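Local structure of orotidine-5-phosphate decarboxylase/orotate phosphoribosyltransferase, putative (Ompdcase-oprtase, putative) (Leishmania infantum, 3QW3) at residues L6-A11 against T193-V198; S14-G19 against A239-L244; Y44-K49 against G222-V227; P121-P126 against V130-K135; V172-G177 against A185-R190. The protein probably decarboxylates orotidine 5'-phosphate to UMP in de novo pyrimidine synthesis, this chain being the decarboxylase domain of a longer bifunctional protein that also carries an orotate phosphoribosyltransferase. All coordinates share one frame; numbering follows the deposited sequence. Where two conformers were deposited one is given.

All five contacts reach the parallel sheet of a TIM barrel. Contacts 1 and 3 lie close, their centres about 8 Å apart, because strands 196-198 and 223-227 are neighbours; contact 1 plugs the end where the strands start, whereas contact 3 runs through the interior to a bound sulfate. Contact 2, centred about 7 Å from contact 3, backs the same wall from outside with the last helix. Contacts 4 and 5, centres about 13 Å apart, are helix-on-strand packings joined by Val130 O to Gly173 N, 2.8 Å. Contact 4 is farthest from contact 2, about 24 Å between centres, on the opposite side of the chain's centre.

Contact 1 of 5, residues L6-A11 against T193-V198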
# COMPACT_ATOMS: atom_id res chain seq x y z
N LEU A 6 15.37 -18.66 8.65
CA LEU A 6 16.47 -18.12 7.86
C LEU A 6 17.08 -16.92 8.58
O LEU A 6 18.30 -16.83 8.70
CB LEU A 6 16.00 -17.73 6.45
CG LEU A 6 15.56 -18.87 5.52
CD1 LEU A 6 14.84 -18.31 4.31
CD2 LEU A 6 16.76 -19.71 5.07
N LEU A 7 16.23 -16.02 9.06
CA LEU A 7 16.74 -14.80 9.71
C LEU A 7 17.49 -15.09 11.00
O LEU A 7 18.55 -14.50 11.25
CB LEU A 7 15.62 -13.79 9.96
CG LEU A 7 16.07 -12.41 10.47
CD1 LEU A 7 17.00 -11.72 9.47
CD2 LEU A 7 14.85 -11.54 10.77
N ASN A 8 16.96 -15.99 11.83
CA ASN A 8 17.66 -16.36 13.06
C ASN A 8 19.04 -16.94 12.79
O ASN A 8 19.99 -16.65 13.52
CB ASN A 8 16.82 -17.32 13.92
CG ASN A 8 15.76 -16.59 14.74
OD1 ASN A 8 15.91 -15.41 15.08
ND2 ASN A 8 14.69 -17.31 15.07
N GLU A 9 19.16 -17.73 11.72
CA GLU A 9 20.46 -18.27 11.31
C GLU A 9 21.40 -17.14 10.87
O GLU A 9 22.55 -17.09 11.30
CB GLU A 9 20.30 -19.31 10.19
CG GLU A 9 21.61 -19.89 9.66
CD GLU A 9 22.33 -20.81 10.65
OE1 GLU A 9 23.54 -21.04 10.45
OE2 GLU A 9 21.69 -21.29 11.61
N ARG A 10 20.90 -16.22 10.04
CA ARG A 10 21.73 -15.09 9.62
C ARG A 10 22.09 -14.17 10.78
O ARG A 10 23.19 -13.61 10.79
CB ARG A 10 21.06 -14.28 8.50
CG ARG A 10 20.77 -15.06 7.22
CD ARG A 10 22.03 -15.63 6.57
NE ARG A 10 22.94 -14.60 6.07
CZ ARG A 10 24.10 -14.85 5.46
NH1 ARG A 10 24.48 -16.11 5.26
NH2 ARG A 10 24.86 -13.85 5.03
N ALA A 11 21.19 -14.02 11.75
CA ALA A 11 21.40 -13.12 12.89
C ALA A 11 22.57 -13.54 13.77
O ALA A 11 23.11 -12.74 14.53
CB ALA A 11 20.12 -12.97 13.73
N THR A 193 8.86 -8.70 21.84
CA THR A 193 9.40 -9.86 21.11
C THR A 193 9.51 -9.70 19.59
O THR A 193 10.22 -10.47 18.94
CB THR A 193 8.64 -11.18 21.42
OG1 THR A 193 7.33 -11.14 20.82
CG2 THR A 193 8.51 -11.42 22.91
N LEU A 194 8.80 -8.73 19.02
CA LEU A 194 8.74 -8.64 17.56
C LEU A 194 10.04 -8.15 16.94
O LEU A 194 10.73 -7.34 17.51
CB LEU A 194 7.59 -7.72 17.12
CG LEU A 194 6.19 -8.07 17.62
CD1 LEU A 194 5.18 -7.20 16.90
CD2 LEU A 194 5.86 -9.55 17.43
N TRP A 195 10.34 -8.66 15.75
CA TRP A 195 11.43 -8.11 14.95
C TRP A 195 11.02 -6.75 14.41
O TRP A 195 9.87 -6.56 14.00
CB TRP A 195 11.76 -9.03 13.78
CG TRP A 195 12.71 -10.11 14.15
CD1 TRP A 195 12.41 -11.32 14.72
CD2 TRP A 195 14.13 -10.09 13.97
NE1 TRP A 195 13.57 -12.05 14.90
CE2 TRP A 195 14.63 -11.32 14.46
CE3 TRP A 195 15.03 -9.14 13.45
CZ2 TRP A 195 16.00 -11.63 14.44
CZ3 TRP A 195 16.39 -9.45 13.43
CH2 TRP A 195 16.86 -10.69 13.93
N PHE A 196 11.95 -5.80 14.44
CA PHE A 196 11.74 -4.50 13.81
C PHE A 196 12.57 -4.43 12.54
O PHE A 196 13.75 -4.81 12.54
CB PHE A 196 12.16 -3.33 14.72
CG PHE A 196 11.42 -3.22 16.03
CD1 PHE A 196 10.31 -4.00 16.34
CD2 PHE A 196 11.84 -2.27 16.96
CE1 PHE A 196 9.66 -3.87 17.58
CE2 PHE A 196 11.20 -2.12 18.19
CZ PHE A 196 10.11 -2.92 18.49
N LEU A 197 11.97 -3.94 11.47
CA LEU A 197 12.72 -3.56 10.28
C LEU A 197 12.97 -2.08 10.43
O LEU A 197 12.02 -1.29 10.56
CB LEU A 197 11.92 -3.86 9.00
CG LEU A 197 12.50 -3.41 7.66
CD1 LEU A 197 13.85 -4.06 7.35
CD2 LEU A 197 11.50 -3.69 6.54
N VAL A 198 14.25 -1.70 10.44
CA VAL A 198 14.67 -0.37 10.87
C VAL A 198 15.38 0.36 9.73
O VAL A 198 16.59 0.16 9.52
CB VAL A 198 15.56 -0.46 12.14
CG1 VAL A 198 15.96 0.92 12.65
CG2 VAL A 198 14.83 -1.21 13.24
O HOH W 1 13.97 -14.36 16.50
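Leu7 of the N-terminal helix 3-11 meets Trp195, just ahead of strand 196-198, at the end of the barrel where its strands begin. Leu7 CD2 sits over the middle of the indole's six-membered ring in a CH-pi contact, 3.5 Å from the centroid and only 6° off the ring normal. The methyl is thus almost equally far from all six ring atoms; Trp195 CD2, at 3.6 Å, is among the nearest. Leu7 CG lies opposite its own backbone N (chi1 -173°), which carries the branch away from the helix and down onto the ring.

The ring edge is met by two further residues of the helix. Ala11 CB reaches Trp195 CH2 at 4.0 Å, while Asn8 OD1 lies 3.8 Å from Trp195 CZ2, its amide plane inclined 46° to the indole. A water in the indole plane joins the polar groups: it accepts from Trp195 NE1 at 2.8 Å and donates to Asn8 OD1 at 2.6 Å. The otherwise buried indole N-H is thereby satisfied, and the rotation of the ring is tied to the helix. Elsewhere Trp195 makes a cation-pi contact with Arg217 and meets the ring of Phe4, while Leu7 also touches Leu224 of strand 223-227. A helix ahead of the first strand, laid over the N-terminal end of the barrel, is a closure seen in many TIM barrels.

Contact 2 of 5, residues S14-G19 against A239-L244; sequences SLLCVG and AAAKEL
Leu16 CD2 presses on the helix backbone at Ala241, 3.7 Å from Ala241 O and 4.0 Å from Ala241 CB. Its other methyl, CD1, faces one turn further along the helix, where it approaches Leu244 CD1 at a looser 4.3 Å. The two methyls of one leucine therefore touch residues one turn apart on helix 237-253; the side chains that meet are apolar, though CD2 also rests on a carbonyl oxygen. A first torsion that sets CG opposite the backbone N (chi1 -180°) sends the isobutyl group straight out from the strand, and chi2 of 64° parts the methyls between Ala241 and Leu244.

Strand 16-20 is the first of the TIM barrel and helix 237-253 its last long helix, so this packing joins the two ends of the fold on the outside of the sheet. Strand 223-227 lies beside strand 16-20 and closes the ring of strands; its Val227 touches both Leu16 and Leu244. Leu231 of the short helix 229-232 reaches Ala241 and Leu244 as well, and also Val18, packing beside them.

Further out, hydrogen bonds of its backbone N and O hold Leu16. Leu16 N donates to the side-chain oxygen Ser14 OG at 3.0 Å with an angle of 165°, an ST turn that leads the chain into the strand. The same hydroxyl is hydrogen-bonded to Tyr44 O, and Leu16 O is bonded to the backbone of Ala46, which ties in the segment 44-49. On the helix side Leu244 N bonds to Ala240 O at 3.0 Å, as in a regular helical turn.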
# COMPACT_ATOMS: atom_id res chain seq x y z
N SER A 14 24.93 -11.44 11.49
CA SER A 14 24.63 -10.08 11.01
C SER A 14 23.20 -9.65 11.28
O SER A 14 22.30 -10.48 11.28
CB SER A 14 24.87 -10.00 9.50
OG SER A 14 24.63 -8.69 9.02
N LEU A 15 23.00 -8.35 11.48
CA LEU A 15 21.65 -7.76 11.50
C LEU A 15 21.45 -6.77 10.34
O LEU A 15 20.49 -5.99 10.34
CB LEU A 15 21.37 -7.06 12.83
CG LEU A 15 21.40 -7.92 14.10
CD1 LEU A 15 21.05 -7.07 15.31
CD2 LEU A 15 20.45 -9.12 13.99
N LEU A 16 22.36 -6.81 9.38
CA LEU A 16 22.33 -5.86 8.26
C LEU A 16 21.37 -6.31 7.15
O LEU A 16 21.49 -7.40 6.62
CB LEU A 16 23.73 -5.67 7.69
CG LEU A 16 23.88 -4.71 6.51
CD1 LEU A 16 23.51 -3.28 6.92
CD2 LEU A 16 25.31 -4.77 5.97
N CYS A 17 20.41 -5.44 6.83
CA CYS A 17 19.52 -5.66 5.69
C CYS A 17 19.98 -4.76 4.56
O CYS A 17 20.13 -3.55 4.75
CB CYS A 17 18.08 -5.32 6.07
SG CYS A 17 16.89 -5.54 4.73
N VAL A 18 20.23 -5.34 3.39
CA VAL A 18 20.74 -4.58 2.25
C VAL A 18 19.59 -4.22 1.31
O VAL A 18 18.96 -5.10 0.72
CB VAL A 18 21.85 -5.35 1.49
CG1 VAL A 18 22.39 -4.52 0.33
CG2 VAL A 18 22.99 -5.76 2.44
N GLY A 19 19.33 -2.93 1.18
CA GLY A 19 18.29 -2.46 0.26
C GLY A 19 18.69 -2.68 -1.18
O GLY A 19 19.86 -2.48 -1.55
N ALA A 239 33.43 -3.41 1.45
CA ALA A 239 34.04 -2.96 2.71
C ALA A 239 33.03 -2.25 3.60
O ALA A 239 33.09 -2.36 4.83
CB ALA A 239 35.24 -2.05 2.44
N ALA A 240 32.09 -1.54 2.97
CA ALA A 240 31.04 -0.83 3.68
C ALA A 240 30.13 -1.78 4.45
O ALA A 240 29.78 -1.52 5.60
CB ALA A 240 30.22 0.02 2.71
N ALA A 241 29.74 -2.88 3.80
CA ALA A 241 28.85 -3.85 4.42
C ALA A 241 29.57 -4.56 5.56
O ALA A 241 28.99 -4.77 6.63
CB ALA A 241 28.33 -4.84 3.39
N LYS A 242 30.83 -4.92 5.33
CA LYS A 242 31.65 -5.53 6.37
C LYS A 242 31.72 -4.63 7.59
O LYS A 242 31.47 -5.08 8.71
CB LYS A 242 33.06 -5.85 5.83
CG LYS A 242 33.97 -6.56 6.83
CD LYS A 242 35.31 -6.92 6.18
CE LYS A 242 36.15 -7.84 7.07
NZ LYS A 242 36.65 -7.16 8.31
N GLU A 243 32.05 -3.35 7.38
CA GLU A 243 32.18 -2.39 8.48
C GLU A 243 30.87 -2.19 9.25
O GLU A 243 30.87 -2.19 10.48
CB GLU A 243 32.73 -1.05 7.98
CG GLU A 243 32.79 0.05 9.04
CD GLU A 243 33.55 1.28 8.58
OE1 GLU A 243 33.34 2.37 9.16
OE2 GLU A 243 34.36 1.17 7.64
N LEU A 244 29.76 -2.02 8.53
CA LEU A 244 28.45 -1.84 9.15
C LEU A 244 28.04 -3.07 9.95
O LEU A 244 27.58 -2.94 11.08
CB LEU A 244 27.38 -1.53 8.11
CG LEU A 244 27.32 -0.14 7.48
CD1 LEU A 244 26.44 -0.19 6.24
CD2 LEU A 244 26.79 0.90 8.46

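Contact 3 of 5, residues Y44-K49 against G222-V227. With SO4 (sulfate ion), chain D.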
# COMPACT_ATOMS: atom_id res chain seq x y z
N TYR A 44 27.88 -10.48 4.42
CA TYR A 44 27.54 -9.67 5.59
C TYR A 44 26.06 -9.29 5.69
O TYR A 44 25.69 -8.49 6.54
CB TYR A 44 28.44 -8.43 5.65
CG TYR A 44 29.89 -8.82 5.71
CD1 TYR A 44 30.46 -9.23 6.92
CD2 TYR A 44 30.69 -8.81 4.57
CE1 TYR A 44 31.79 -9.62 6.99
CE2 TYR A 44 32.03 -9.20 4.63
CZ TYR A 44 32.57 -9.59 5.84
OH TYR A 44 33.89 -9.97 5.92
N ALA A 45 25.23 -9.91 4.85
CA ALA A 45 23.81 -9.56 4.79
C ALA A 45 22.93 -10.56 5.54
O ALA A 45 23.05 -11.77 5.34
CB ALA A 45 23.35 -9.46 3.34
N ALA A 46 22.07 -10.04 6.41
CA ALA A 46 21.04 -10.85 7.08
C ALA A 46 19.80 -10.97 6.20
O ALA A 46 19.05 -11.94 6.32
CB ALA A 46 20.67 -10.24 8.41
N ALA A 47 19.58 -9.98 5.35
CA ALA A 47 18.42 -9.96 4.45
C ALA A 47 18.68 -9.02 3.29
O ALA A 47 19.57 -8.16 3.37
CB ALA A 47 17.16 -9.51 5.21
N TYR A 48 17.91 -9.19 2.21
CA TYR A 48 17.83 -8.20 1.14
C TYR A 48 16.42 -7.64 1.06
O TYR A 48 15.44 -8.35 1.33
CB TYR A 48 18.26 -8.78 -0.21
CG TYR A 48 19.76 -8.97 -0.27
CD1 TYR A 48 20.60 -7.94 -0.67
CD2 TYR A 48 20.34 -10.18 0.13
CE1 TYR A 48 21.98 -8.10 -0.71
CE2 TYR A 48 21.72 -10.35 0.10
CZ TYR A 48 22.53 -9.31 -0.32
OH TYR A 48 23.90 -9.48 -0.34
N LYS A 49 16.32 -6.36 0.72
CA LYS A 49 15.03 -5.67 0.62
C LYS A 49 14.86 -4.98 -0.74
O LYS A 49 15.19 -3.80 -0.91
CB LYS A 49 14.86 -4.66 1.78
CG LYS A 49 13.46 -4.04 1.85
CD LYS A 49 13.27 -3.15 3.07
CE LYS A 49 13.99 -1.79 2.96
NZ LYS A 49 13.50 -0.89 1.90
N GLY A 222 16.57 -9.02 17.15
CA GLY A 222 15.24 -8.44 16.97
C GLY A 222 15.21 -7.10 16.25
O GLY A 222 14.18 -6.45 16.19
N MET A 223 16.36 -6.69 15.71
CA MET A 223 16.40 -5.51 14.86
C MET A 223 17.08 -5.85 13.56
O MET A 223 18.14 -6.47 13.53
CB MET A 223 17.15 -4.36 15.53
CG MET A 223 16.30 -3.54 16.48
SD MET A 223 17.35 -2.26 17.16
CE MET A 223 17.26 -0.98 15.91
N LEU A 224 16.43 -5.45 12.47
CA LEU A 224 16.97 -5.64 11.14
C LEU A 224 17.25 -4.25 10.59
O LEU A 224 16.33 -3.49 10.28
CB LEU A 224 15.97 -6.39 10.24
CG LEU A 224 16.36 -7.68 9.51
CD1 LEU A 224 15.32 -7.98 8.42
CD2 LEU A 224 17.77 -7.66 8.91
N ILE A 225 18.54 -3.92 10.50
CA ILE A 225 18.98 -2.57 10.12
C ILE A 225 19.15 -2.43 8.62
O ILE A 225 20.11 -2.96 8.05
CB ILE A 225 20.32 -2.18 10.82
CG1 ILE A 225 20.25 -2.42 12.33
CG2 ILE A 225 20.73 -0.73 10.46
CD1 ILE A 225 19.19 -1.63 13.06
N ASN A 226 18.24 -1.71 7.98
CA ASN A 226 18.31 -1.55 6.54
C ASN A 226 19.21 -0.40 6.14
O ASN A 226 19.12 0.69 6.70
CB ASN A 226 16.92 -1.34 5.92
CG ASN A 226 16.97 -1.19 4.42
OD1 ASN A 226 16.90 -0.07 3.89
ND2 ASN A 226 17.13 -2.30 3.71
N VAL A 227 20.08 -0.66 5.17
CA VAL A 227 20.89 0.39 4.56
C VAL A 227 20.74 0.31 3.05
O VAL A 227 20.89 -0.76 2.45
CB VAL A 227 22.38 0.29 4.96
CG1 VAL A 227 23.19 1.41 4.32
CG2 VAL A 227 22.53 0.35 6.48
S SO4 D . 13.80 2.75 2.92
O1 SO4 D . 12.52 3.44 2.88
O2 SO4 D . 13.63 1.44 3.53
O3 SO4 D . 14.32 2.60 1.56
O4 SO4 D . 14.75 3.54 3.71
O HOH W 2 16.14 0.40 1.13
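Lys49 NZ, at the barrel's interior, is gripped by several groups: it donates to O2 of a sulfate ion at 2.8 Å and to a water at 3.0 Å, and it forms a salt bridge with Asp82. The same water lies 2.9 Å from Asn226 OD1, bringing the two segments together through solvent, and it also stands close to the sulfate. The lysine chain is extended as far as CD, then folds at chi3 (74°) and chi4 (65°), which swings its end round beside Asn226. Here Lys49 CE rests against the amide, crossing it at about a right angle, 3.3 Å from Asn226 ND2 and at similar range from CG and OD1.

Nearer the strand starts the contact turns apolar. Ala46 CB packs on Leu224 CD2 at 3.9 Å, and Ala47 CB lies about as far from Leu224 CD1; Leu224 has two conformers, so these details hold for one of them. Strand 16-20 runs between the two strands, and its Cys17 touches Lys49, Leu224 and Asn226, packing between them. Leu197 of strand 196-198 also meets Lys49.

The sulfate probably came from the crystallisation liquor. Its place at the C-terminal ends of parallel strands, held by a lysine, is nevertheless consistent with an anion-binding pocket at the mouth of a TIM barrel, the end at which enzymes of this fold keep their active site.

Contact 4 of 5, residues P121-P126 against V130-K135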
# COMPACT_ATOMS: atom_id res chain seq x y z
N PRO A 121 -4.66 -11.92 5.34
CA PRO A 121 -4.27 -12.61 4.11
C PRO A 121 -2.76 -12.74 3.91
O PRO A 121 -2.30 -13.64 3.21
CB PRO A 121 -4.88 -11.73 3.01
CG PRO A 121 -6.05 -11.10 3.68
CD PRO A 121 -5.57 -10.79 5.05
N PHE A 122 -1.98 -11.84 4.51
CA PHE A 122 -0.53 -11.97 4.50
C PHE A 122 -0.07 -12.88 5.64
O PHE A 122 0.75 -13.77 5.44
CB PHE A 122 0.14 -10.60 4.56
CG PHE A 122 -0.21 -9.71 3.41
CD1 PHE A 122 0.35 -9.91 2.15
CD2 PHE A 122 -1.11 -8.66 3.58
CE1 PHE A 122 0.03 -9.08 1.08
CE2 PHE A 122 -1.45 -7.83 2.51
CZ PHE A 122 -0.87 -8.04 1.26
N MET A 123 -0.64 -12.67 6.82
CA MET A 123 -0.18 -13.36 8.04
C MET A 123 -0.56 -14.84 8.10
O MET A 123 -0.02 -15.59 8.91
CB MET A 123 -0.68 -12.63 9.29
CG MET A 123 -0.13 -11.21 9.41
SD MET A 123 -0.91 -10.24 10.71
CE MET A 123 0.02 -8.72 10.59
N ARG A 124 -1.48 -15.26 7.23
CA ARG A 124 -1.93 -16.66 7.21
C ARG A 124 -0.88 -17.63 6.66
O ARG A 124 -1.04 -18.86 6.77
CB ARG A 124 -3.26 -16.80 6.45
CG ARG A 124 -3.21 -16.38 4.99
CD ARG A 124 -4.60 -16.41 4.35
NE ARG A 124 -5.13 -17.77 4.22
CZ ARG A 124 -4.85 -18.59 3.21
NH1 ARG A 124 -4.05 -18.21 2.22
NH2 ARG A 124 -5.39 -19.81 3.18
N TYR A 125 0.19 -17.09 6.08
CA TYR A 125 1.34 -17.88 5.63
C TYR A 125 2.33 -17.97 6.79
O TYR A 125 3.10 -17.02 7.01
CB TYR A 125 2.04 -17.20 4.45
CG TYR A 125 1.33 -17.17 3.12
CD1 TYR A 125 0.21 -16.36 2.91
CD2 TYR A 125 1.82 -17.91 2.04
CE1 TYR A 125 -0.43 -16.32 1.67
CE2 TYR A 125 1.19 -17.88 0.80
CZ TYR A 125 0.07 -17.08 0.62
OH TYR A 125 -0.55 -17.05 -0.61
N PRO A 126 2.35 -19.09 7.53
CA PRO A 126 3.21 -19.17 8.72
C PRO A 126 4.71 -19.06 8.41
O PRO A 126 5.48 -18.60 9.26
CB PRO A 126 2.89 -20.56 9.30
CG PRO A 126 1.59 -20.96 8.66
CD PRO A 126 1.63 -20.36 7.29
N VAL A 130 5.35 -10.69 7.94
CA VAL A 130 4.70 -9.45 7.56
C VAL A 130 5.20 -8.35 8.48
O VAL A 130 4.93 -8.36 9.69
CB VAL A 130 3.16 -9.56 7.67
CG1 VAL A 130 2.49 -8.30 7.13
CG2 VAL A 130 2.69 -10.79 6.92
N PHE A 131 5.95 -7.41 7.91
CA PHE A 131 6.42 -6.25 8.64
C PHE A 131 5.42 -5.11 8.47
O PHE A 131 5.28 -4.57 7.38
CB PHE A 131 7.81 -5.84 8.16
CG PHE A 131 8.91 -6.77 8.62
CD1 PHE A 131 9.48 -6.60 9.87
CD2 PHE A 131 9.37 -7.79 7.79
CE1 PHE A 131 10.50 -7.46 10.32
CE2 PHE A 131 10.39 -8.66 8.23
CZ PHE A 131 10.95 -8.49 9.49
N VAL A 132 4.74 -4.77 9.56
CA VAL A 132 3.66 -3.78 9.52
C VAL A 132 4.19 -2.40 9.86
O VAL A 132 4.91 -2.24 10.85
CB VAL A 132 2.52 -4.16 10.50
CG1 VAL A 132 1.38 -3.15 10.39
CG2 VAL A 132 2.02 -5.56 10.20
N LEU A 133 3.84 -1.41 9.05
CA LEU A 133 4.27 -0.03 9.32
C LEU A 133 3.84 0.39 10.71
O LEU A 133 2.69 0.19 11.10
CB LEU A 133 3.69 0.93 8.29
CG LEU A 133 3.92 0.63 6.81
CD1 LEU A 133 3.24 1.73 5.97
CD2 LEU A 133 5.40 0.54 6.48
N CYS A 134 4.77 0.97 11.46
CA CYS A 134 4.47 1.39 12.82
C CYS A 134 4.86 2.85 13.03
O CYS A 134 4.00 3.72 13.17
CB CYS A 134 5.16 0.47 13.83
SG CYS A 134 4.86 0.90 15.55
N LYS A 135 6.16 3.11 13.02
CA LYS A 135 6.67 4.47 13.15
C LYS A 135 7.68 4.73 12.05
O LYS A 135 8.70 4.04 11.96
CB LYS A 135 7.31 4.68 14.53
CG LYS A 135 7.89 6.08 14.75
CD LYS A 135 6.79 7.12 14.94
CE LYS A 135 7.35 8.46 15.39
NZ LYS A 135 8.22 9.12 14.36
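Val130 has the largest share of this contact, and its CG2 methyl does most of the touching. It packs against helix 116-123, 3.5 Å from Phe122 CB, 3.7 Å from Phe122 C and 3.8 Å from Met123 CG. Val130 CG1 stands a little further back, 4.2 Å from Phe122 CB.

Met123 comes next. Its CB does not aim at the strand, but the chain runs extended beyond CG (chi2 170°, chi3 178°) and so carries the methyl along the strand from Val130 to Val132. Met123 CE ends 3.8 Å from Val132 CG2, the thioether crossing each valine at about a right angle. Val172 on the adjoining strand 172-176 also touches Met123, whose backbone O accepts from Asn169 ND2.

Helix and strand belong to one beta-alpha-beta unit of the TIM barrel: strand 107-110, helix 116-123, strand 129-135. The contact joins the C-terminal part of the helix to the beginning of the strand that follows it, on the strand's outer face; Phe131 points the other way.

Of the Phe122 side chain, CB makes the contact with Val130. With CG beside the backbone N (chi1 -61°), the ring swings off the strand to Tyr95 and Ala96 of helix 89-102, so the residue bridges two helices and the sheet. Further along the strand, Cys134 O is hydrogen-bonded to Tyr113 OH of the second subunit, and Leu133 packs on that same tyrosine.

Contact 5 of 5, residues V172-G177 against A185-R190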
# COMPACT_ATOMS: atom_id res chain seq x y z
N VAL A 172 4.64 -11.79 12.64
CA VAL A 172 4.46 -10.34 12.53
C VAL A 172 5.70 -9.60 13.03
O VAL A 172 6.27 -9.93 14.07
CB VAL A 172 3.20 -9.87 13.31
CG1 VAL A 172 2.97 -8.36 13.13
CG2 VAL A 172 1.99 -10.65 12.84
N GLY A 173 6.10 -8.60 12.25
CA GLY A 173 7.16 -7.68 12.62
C GLY A 173 6.65 -6.26 12.45
O GLY A 173 5.52 -6.05 12.00
N LEU A 174 7.47 -5.29 12.81
CA LEU A 174 7.10 -3.88 12.70
C LEU A 174 8.16 -3.09 11.95
O LEU A 174 9.35 -3.37 12.09
CB LEU A 174 6.92 -3.27 14.09
CG LEU A 174 5.75 -3.79 14.92
CD1 LEU A 174 5.87 -3.28 16.34
CD2 LEU A 174 4.44 -3.35 14.31
N VAL A 175 7.72 -2.10 11.18
CA VAL A 175 8.65 -1.14 10.57
C VAL A 175 8.76 0.07 11.50
O VAL A 175 7.76 0.73 11.78
CB VAL A 175 8.20 -0.69 9.15
CG1 VAL A 175 9.24 0.28 8.54
CG2 VAL A 175 8.01 -1.90 8.24
N VAL A 176 9.97 0.33 11.99
CA VAL A 176 10.21 1.38 12.98
C VAL A 176 11.50 2.11 12.60
O VAL A 176 12.57 1.50 12.57
CB VAL A 176 10.35 0.82 14.43
CG1 VAL A 176 10.29 1.95 15.46
CG2 VAL A 176 9.26 -0.21 14.74
N GLY A 177 11.38 3.41 12.33
CA GLY A 177 12.51 4.23 11.90
C GLY A 177 13.61 4.39 12.94
O GLY A 177 13.36 4.26 14.14
N ALA A 185 12.20 3.09 21.43
CA ALA A 185 12.12 2.49 22.76
C ALA A 185 10.67 2.29 23.23
O ALA A 185 10.36 1.30 23.88
CB ALA A 185 12.90 3.32 23.78
N ARG A 186 9.80 3.24 22.89
CA ARG A 186 8.37 3.11 23.20
C ARG A 186 7.79 1.88 22.51
O ARG A 186 7.04 1.12 23.12
CB ARG A 186 7.59 4.36 22.80
CG ARG A 186 7.82 5.56 23.70
CD ARG A 186 6.70 6.58 23.56
NE ARG A 186 6.96 7.77 24.35
CZ ARG A 186 7.58 8.86 23.91
NH1 ARG A 186 8.00 8.94 22.65
NH2 ARG A 186 7.77 9.89 24.72
N VAL A 187 8.16 1.68 21.25
CA VAL A 187 7.67 0.53 20.49
C VAL A 187 8.17 -0.78 21.10
O VAL A 187 7.40 -1.73 21.27
CB VAL A 187 8.01 0.66 18.99
CG1 VAL A 187 7.54 -0.56 18.23
CG2 VAL A 187 7.38 1.92 18.42
N ARG A 188 9.46 -0.83 21.45
CA ARG A 188 10.01 -2.01 22.10
C ARG A 188 9.34 -2.33 23.45
O ARG A 188 9.20 -3.50 23.82
CB ARG A 188 11.54 -1.88 22.26
CG ARG A 188 12.24 -3.12 22.82
CD ARG A 188 11.85 -4.40 22.09
NE ARG A 188 12.54 -4.56 20.82
CZ ARG A 188 12.13 -5.35 19.83
NH1 ARG A 188 11.00 -6.05 19.94
NH2 ARG A 188 12.85 -5.44 18.72
N ALA A 189 8.90 -1.30 24.16
CA ALA A 189 8.16 -1.48 25.41
C ALA A 189 6.78 -2.10 25.18
O ALA A 189 6.32 -2.91 25.99
CB ALA A 189 8.04 -0.16 26.15
N ARG A 190 6.13 -1.71 24.09
CA ARG A 190 4.80 -2.24 23.73
C ARG A 190 4.89 -3.60 23.05
O ARG A 190 3.96 -4.41 23.15
CB ARG A 190 4.05 -1.26 22.81
CG ARG A 190 3.80 0.11 23.41
CD ARG A 190 2.88 0.06 24.63
NE ARG A 190 2.72 1.38 25.23
CZ ARG A 190 1.77 1.69 26.12
NH1 ARG A 190 0.88 0.79 26.50
NH2 ARG A 190 1.71 2.92 26.61
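Val187 is the residue of 185-190 that meets the strand, and both its methyls are used. Its CG1, opposite the backbone N (chi1 178°), reaches between two strand side chains, 3.7 Å from Leu174 CD1 and 3.9 Å from Val176 CG2. The second methyl, Val187 CG2, faces Val176 CG1 at 4.2 Å, so the two valines meet end on, while Leu174 slants across Val187. Phe196, Tyr155, Ala159 and Cys134 surround Val187 as well, so it is packed between the strands and helix 154-163.

Strand 172-176, helix 181-190 and strand 196-198 form one beta-alpha-beta unit of the TIM barrel, and Val187 packs the helix on the outer face of the strand that precedes it. Arg188 follows, its CB turned off to one flank; its guanidinium bonds to Gly215 O, Ala191 O and Leu194 O and makes a cation-pi contact with Phe196, linking the helix to the next strand. Ala189 N closes a helical turn on Ala185 O at 3.0 Å. Arg190 N does likewise with Arg186 O at 3.1 Å, and the Arg190 side chain pairs in a salt bridge with Glu160 of helix 154-163.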